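Local coordinates for protein glutathione-independent glyoxalase DJ-1 (Schizosaccharomyces pombe, PDB 4QYT) that converts methylglyoxal to D-lactate in one glutathione-independent step and helps protect fission yeast against reactive oxygen species, at residues P33-Y38 / K72-A77; R59-I64 / T92-Q97. All blocks are in the same frame, centred on the assembly; numbering follows the deposited sequence.

Contact 1 of 2, residues P33-Y38 / K72-A77; sequences PIDSVY and KQYDIA. With EDO (1,2-ethanediol), chain E.
Tyr74 reaches across to the strand that carries Asp35 and Val37 and meets both with the far end of its ring, the phenol hydroxyl answering the acid, the hydroxyl and CZ lying against the valine. The polar part is a single short hydrogen bond, in which Tyr74 OH donates to Asp35 OD2 over 2.6 Å. The carboxylate receives it on the anti lone pair of OD2, the one turned away from the other oxygen. OD2 lies in the plane of the tyrosine ring, at its edge, while the carboxylate itself stands almost upright to the ring, the two planes 83° apart. With its carboxyl carbon anti to the carbonyl carbon (chi1 -69°), Asp35 brings OD2 round to the phenol. The same hydroxyl is hydrogen-bonded to Arg59 NH1, so the buried phenol oxygen has two partners, and the nearby guanidinium probably helps to stabilise the negative charge of Asp35.

The apolar part is thinner. Val37 CG2 comes to 3.9 Å from Tyr74 OH and 4.3 Å from Tyr74 CZ, approaching the ring obliquely, and Cys8 of the strand between the two segments touches both side chains.

On the far side of strand 34-39, Ser36 OG shares a hydrogen bond of 2.6 Å with O2 of a 1,2-ethanediol, probably a guest from the crystallisation liquor. The diol is also hydrogen-bonded to Tyr56 O and to Glu54 N of the second subunit, so it sits near the subunit interface.

Strands 34-39 and 76-79 are not neighbours, since strand 7-12 runs parallel between them, and the closest alpha carbons, those of Val37 and Ala77, remain 9.9 Å apart. A tyrosine at the turn from helix to strand thus spans the intervening strand, within the alpha/beta sandwich of the DJ-1/PfpI family.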
loop_
_atom_site.group_PDB
_atom_site.type_symbol
_atom_site.label_atom_id
_atom_site.label_comp_id
_atom_site.label_asym_id
_atom_site.label_seq_id
_atom_site.Cartn_x
_atom_site.Cartn_y
_atom_site.Cartn_z
ATOM N N PRO A 33 14.368 9.832 6.584
ATOM C CA PRO A 33 13.561 10.890 5.973
ATOM C C PRO A 33 13.125 10.580 4.552
ATOM O O PRO A 33 13.953 10.145 3.745
ATOM C CB PRO A 33 14.477 12.110 6.028
ATOM C CG PRO A 33 15.387 11.837 7.162
ATOM C CD PRO A 33 15.621 10.369 7.160
ATOM N N ILE A 34 11.859 10.866 4.259
ATOM C CA ILE A 34 11.285 10.615 2.944
ATOM C C ILE A 34 10.263 11.689 2.639
ATOM O O ILE A 34 9.423 11.996 3.493
ATOM C CB ILE A 34 10.704 9.181 2.829
ATOM C CG1 ILE A 34 10.213 8.891 1.421
ATOM C CG2 ILE A 34 9.630 8.889 3.876
ATOM C CD1 ILE A 34 9.987 7.416 1.161
ATOM N N ASP A 35 10.354 12.233 1.420
ATOM C CA ASP A 35 9.379 13.185 0.903
ATOM C C ASP A 35 8.694 12.569 -0.309
ATOM O O ASP A 35 9.364 11.943 -1.119
ATOM C CB ASP A 35 10.041 14.484 0.394
ATOM C CG ASP A 35 10.648 15.370 1.457
ATOM O OD1 ASP A 35 10.171 15.343 2.609
ATOM O OD2 ASP A 35 11.569 16.122 1.103
ATOM N N SER A 36 7.411 12.869 -0.484
ATOM C CA SER A 36 6.757 12.636 -1.762
ATOM C C SER A 36 6.871 13.899 -2.584
ATOM O O SER A 36 6.654 15.011 -2.091
ATOM C CB SER A 36 5.301 12.219 -1.574
ATOM O OG SER A 36 4.600 13.185 -0.806
ATOM N N VAL A 37 7.267 13.712 -3.843
ATOM C CA VAL A 37 7.547 14.821 -4.764
ATOM C C VAL A 37 6.698 14.645 -6.004
ATOM O O VAL A 37 6.888 13.695 -6.782
ATOM C CB VAL A 37 9.050 14.904 -5.094
ATOM C CG1 VAL A 37 9.301 16.011 -6.089
ATOM C CG2 VAL A 37 9.899 15.102 -3.826
ATOM N N TYR A 38 5.727 15.555 -6.160
ATOM C CA TYR A 38 4.697 15.473 -7.185
ATOM C C TYR A 38 5.163 16.121 -8.478
ATOM O O TYR A 38 5.667 17.258 -8.486
ATOM C CB TYR A 38 3.448 16.177 -6.654
ATOM C CG TYR A 38 2.341 16.426 -7.653
ATOM C CD1 TYR A 38 1.669 15.364 -8.269
ATOM C CD2 TYR A 38 1.892 17.703 -7.909
ATOM C CE1 TYR A 38 0.567 15.582 -9.106
ATOM C CE2 TYR A 38 0.823 17.919 -8.759
ATOM C CZ TYR A 38 0.130 16.865 -9.333
ATOM O OH TYR A 38 -0.909 17.163 -10.185
ATOM N N LYS A 72 21.723 17.220 -4.376
ATOM C CA LYS A 72 22.174 17.795 -3.113
ATOM C C LYS A 72 21.202 17.543 -1.963
ATOM O O LYS A 72 21.579 17.669 -0.807
ATOM C CB LYS A 72 22.355 19.302 -3.238
ATOM C CG LYS A 72 23.491 19.712 -4.148
ATOM C CD LYS A 72 23.549 21.214 -4.364
ATOM C CE LYS A 72 24.623 21.648 -5.345
ATOM N NZ LYS A 72 24.553 23.125 -5.534
ATOM N N GLN A 73 19.969 17.200 -2.268
ATOM C CA GLN A 73 18.908 17.019 -1.280
ATOM C C GLN A 73 18.565 15.566 -0.993
ATOM O O GLN A 73 18.116 15.266 0.127
ATOM C CB GLN A 73 17.632 17.746 -1.717
ATOM C CG GLN A 73 17.805 19.246 -1.826
ATOM C CD GLN A 73 16.496 19.940 -2.135
ATOM O OE1 GLN A 73 15.496 19.747 -1.451
ATOM N NE2 GLN A 73 16.479 20.756 -3.187
ATOM N N TYR A 74 18.694 14.689 -1.972
ATOM C CA TYR A 74 18.200 13.314 -1.876
ATOM C C TYR A 74 19.275 12.345 -2.285
ATOM O O TYR A 74 20.106 12.626 -3.150
ATOM C CB TYR A 74 16.952 13.112 -2.762
ATOM C CG TYR A 74 15.795 13.953 -2.372
ATOM C CD1 TYR A 74 15.031 13.668 -1.244
ATOM C CD2 TYR A 74 15.421 15.041 -3.125
ATOM C CE1 TYR A 74 13.951 14.458 -0.878
ATOM C CE2 TYR A 74 14.349 15.829 -2.784
ATOM C CZ TYR A 74 13.621 15.556 -1.625
ATOM O OH TYR A 74 12.551 16.367 -1.304
ATOM N N ASP A 75 19.236 11.165 -1.665
ATOM C CA ASP A 75 20.133 10.063 -1.987
ATOM C C ASP A 75 19.475 8.913 -2.716
ATOM O O ASP A 75 20.174 8.094 -3.329
ATOM C CB ASP A 75 20.771 9.533 -0.678
ATOM C CG ASP A 75 21.376 10.633 0.117
ATOM O OD1 ASP A 75 22.323 11.261 -0.410
ATOM O OD2 ASP A 75 20.808 10.998 1.166
ATOM N N ILE A 76 18.156 8.781 -2.582
ATOM C CA ILE A 76 17.414 7.697 -3.220
ATOM C C ILE A 76 16.249 8.354 -3.966
ATOM O O ILE A 76 15.556 9.194 -3.415
ATOM C CB ILE A 76 16.887 6.671 -2.200
ATOM C CG1 ILE A 76 18.009 6.100 -1.336
ATOM C CG2 ILE A 76 16.103 5.561 -2.904
ATOM C CD1 ILE A 76 17.578 4.945 -0.457
ATOM N N ALA A 77 16.063 7.909 -5.216
ATOM C CA ALA A 77 14.925 8.332 -6.032
ATOM C C ALA A 77 14.095 7.115 -6.366
ATOM O O ALA A 77 14.642 6.159 -6.904
ATOM C CB ALA A 77 15.404 8.996 -7.308
HETATM C C1 EDO E . 2.031 13.185 2.274
HETATM O O1 EDO E . 0.660 13.022 2.151
HETATM C C2 EDO E . 2.992 12.105 1.729
HETATM O O2 EDO E . 2.713 11.935 0.409
#

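Contact 2 of 2, residues R59-I64 / T92-Q97; sequences RSYKEI and TPFVQQ
Tyr61 and Phe94 meet as a T-shaped pair where helix 93-102, lying on one face of the central sheet of the DJ-1/PfpI alpha/beta sandwich, meets the turn that follows edge strand 59-60. The edge of the tyrosine is directed at the face of the phenylalanine, with ring centroids 5.5 Å apart and planes inclined at 66°. Its leading atom is Tyr61 CD2, which sits 3.8 Å from Phe94 CG. The side chains run antiparallel alongside each other, and Tyr61 CE2 rests against Phe94 CB. Tyr61 adopts the less common first torsion that places CG between the backbone N and the carbonyl carbon (chi1 82°), and from there its ring also meets Thr92: the threonine points back against the tyrosine, its CG2 oblique to the ring and 4.1 Å from Tyr61 CE2. The hydroxyl of Thr92 is engaged by Thr88 O.

Behind the tyrosine, the short 3-10 turn is pinned by Glu63, which takes Arg59 NE in a salt bridge and Ser60 N in a hydrogen bond. Ile64, the residue following this turn, crosses Phe94 at about a right angle and lies at the rim of its ring, near the ring plane, with Ile64 CG2 3.8 Å from Phe94 CZ.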
loop_
_atom_site.group_PDB
_atom_site.type_symbol
_atom_site.label_atom_id
_atom_site.label_comp_id
_atom_site.label_asym_id
_atom_site.label_seq_id
_atom_site.Cartn_x
_atom_site.Cartn_y
_atom_site.Cartn_z
ATOM N N ARG A 59 5.729 17.844 -1.558
ATOM C CA ARG A 59 6.410 18.821 -2.403
ATOM C C ARG A 59 5.920 18.700 -3.829
ATOM O O ARG A 59 5.478 17.632 -4.249
ATOM C CB ARG A 59 7.930 18.635 -2.382
ATOM C CG ARG A 59 8.540 18.603 -0.998
ATOM C CD ARG A 59 10.060 18.625 -1.066
ATOM N NE ARG A 59 10.538 19.901 -1.581
ATOM C CZ ARG A 59 11.799 20.228 -1.746
ATOM N NH1 ARG A 59 12.731 19.312 -1.708
ATOM N NH2 ARG A 59 12.108 21.492 -1.979
ATOM N N SER A 60 6.084 19.787 -4.582
ATOM C CA SER A 60 6.099 19.742 -6.024
ATOM C C SER A 60 7.535 19.723 -6.519
ATOM O O SER A 60 8.386 20.422 -5.988
ATOM C CB SER A 60 5.410 20.979 -6.592
ATOM O OG SER A 60 5.655 21.071 -7.983
ATOM N N TYR A 61 7.797 19.002 -7.606
ATOM C CA TYR A 61 9.126 19.004 -8.192
ATOM C C TYR A 61 9.545 20.400 -8.640
ATOM O O TYR A 61 10.737 20.670 -8.757
ATOM C CB TYR A 61 9.284 18.015 -9.334
ATOM C CG TYR A 61 8.801 18.458 -10.683
ATOM C CD1 TYR A 61 7.493 18.784 -10.940
ATOM C CD2 TYR A 61 9.665 18.475 -11.761
ATOM C CE1 TYR A 61 7.054 19.122 -12.203
ATOM C CE2 TYR A 61 9.235 18.799 -13.035
ATOM C CZ TYR A 61 7.928 19.157 -13.246
ATOM O OH TYR A 61 7.484 19.476 -14.521
ATOM N N LYS A 62 8.584 21.288 -8.877
ATOM C CA LYS A 62 8.899 22.635 -9.317
ATOM C C LYS A 62 9.638 23.437 -8.263
ATOM O O LYS A 62 10.227 24.478 -8.549
ATOM C CB LYS A 62 7.643 23.357 -9.775
ATOM C CG LYS A 62 6.965 22.704 -10.971
ATOM C CD LYS A 62 5.790 23.469 -11.549
ATOM C CE LYS A 62 5.116 22.628 -12.634
ATOM N NZ LYS A 62 3.779 23.111 -13.047
ATOM N N GLU A 63 9.624 22.936 -7.032
ATOM C CA GLU A 63 10.383 23.524 -5.926
ATOM C C GLU A 63 11.881 23.310 -6.041
ATOM O O GLU A 63 12.659 23.916 -5.280
ATOM C CB GLU A 63 9.950 22.963 -4.577
ATOM C CG GLU A 63 8.514 23.262 -4.214
ATOM C CD GLU A 63 8.025 22.445 -3.049
ATOM O OE1 GLU A 63 8.832 22.112 -2.148
ATOM O OE2 GLU A 63 6.812 22.120 -3.022
ATOM N N ILE A 64 12.313 22.390 -6.889
ATOM C CA ILE A 64 13.690 21.934 -6.944
ATOM C C ILE A 64 14.276 22.414 -8.258
ATOM O O ILE A 64 13.777 22.035 -9.299
ATOM C CB ILE A 64 13.772 20.403 -6.816
ATOM C CG1 ILE A 64 13.070 19.932 -5.537
ATOM C CG2 ILE A 64 15.229 19.975 -6.830
ATOM C CD1 ILE A 64 12.806 18.433 -5.498
ATOM N N THR A 92 9.140 12.738 -18.028
ATOM C CA THR A 92 9.503 14.048 -17.487
ATOM C C THR A 92 11.006 14.186 -17.488
ATOM O O THR A 92 11.673 13.425 -16.788
ATOM C CB THR A 92 8.964 14.167 -16.062
ATOM O OG1 THR A 92 7.550 14.039 -16.050
ATOM C CG2 THR A 92 9.292 15.484 -15.431
ATOM N N PRO A 93 11.595 15.161 -18.199
ATOM C CA PRO A 93 13.056 15.261 -18.208
ATOM C C PRO A 93 13.669 15.354 -16.835
ATOM O O PRO A 93 14.725 14.765 -16.624
ATOM C CB PRO A 93 13.314 16.472 -19.123
ATOM C CG PRO A 93 12.159 16.410 -20.087
ATOM C CD PRO A 93 10.976 16.006 -19.246
ATOM N N PHE A 94 13.054 16.094 -15.905
ATOM C CA PHE A 94 13.634 16.197 -14.576
ATOM C C PHE A 94 13.877 14.820 -13.955
ATOM O O PHE A 94 14.919 14.575 -13.339
ATOM C CB PHE A 94 12.720 17.020 -13.705
ATOM C CG PHE A 94 13.217 17.222 -12.291
ATOM C CD1 PHE A 94 14.026 18.298 -12.001
ATOM C CD2 PHE A 94 12.855 16.384 -11.239
ATOM C CE1 PHE A 94 14.463 18.532 -10.713
ATOM C CE2 PHE A 94 13.291 16.621 -9.940
ATOM C CZ PHE A 94 14.074 17.716 -9.682
ATOM N N VAL A 95 12.867 13.948 -14.048
ATOM C CA VAL A 95 12.986 12.596 -13.507
ATOM C C VAL A 95 14.085 11.805 -14.186
ATOM O O VAL A 95 14.913 11.163 -13.550
ATOM C CB VAL A 95 11.634 11.865 -13.560
ATOM C CG1 VAL A 95 11.766 10.438 -13.102
ATOM C CG2 VAL A 95 10.583 12.598 -12.748
ATOM N N GLN A 96 14.107 11.892 -15.519
ATOM C CA GLN A 96 15.146 11.227 -16.291
ATOM C C GLN A 96 16.553 11.725 -15.904
ATOM O O GLN A 96 17.506 10.945 -15.824
ATOM C CB GLN A 96 14.940 11.452 -17.788
ATOM C CG GLN A 96 13.640 10.913 -18.345
ATOM C CD GLN A 96 13.285 11.564 -19.664
ATOM O OE1 GLN A 96 14.058 12.377 -20.209
ATOM N NE2 GLN A 96 12.135 11.206 -20.198
ATOM N N GLN A 97 16.682 13.042 -15.751
ATOM C CA GLN A 97 17.958 13.656 -15.390
ATOM C C GLN A 97 18.433 13.183 -14.024
ATOM O O GLN A 97 19.616 12.912 -13.817
ATOM C CB GLN A 97 17.819 15.179 -15.359
ATOM C CG GLN A 97 17.651 15.833 -16.740
ATOM C CD GLN A 97 16.988 17.225 -16.726
ATOM O OE1 GLN A 97 16.488 17.716 -15.706
ATOM N NE2 GLN A 97 16.968 17.850 -17.864
#

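Overall arrangement
The two contacts lie about 11 Å apart between centres and differ in chemistry as well as in depth. Contact 1 is the more deeply buried, its centre about 10 Å from that of the chain, and combines one short acid-phenol bond with light valine packing; contact 2, only partly buried and centred about 14 Å out, is built of rings and aliphatic groups. Their segments alternate along the chain, and both reach one sheet, in which strands 34-39 and 59-60 are neighbours. The sheet joins them directly, Tyr38 N lying 2.8 Å from Arg59 O, a probable hydrogen bond. Arg59 also serves both: its NE belongs to a salt bridge within 59-64, while NH1 probably bonds Gln73 OE1 at 2.8 Å.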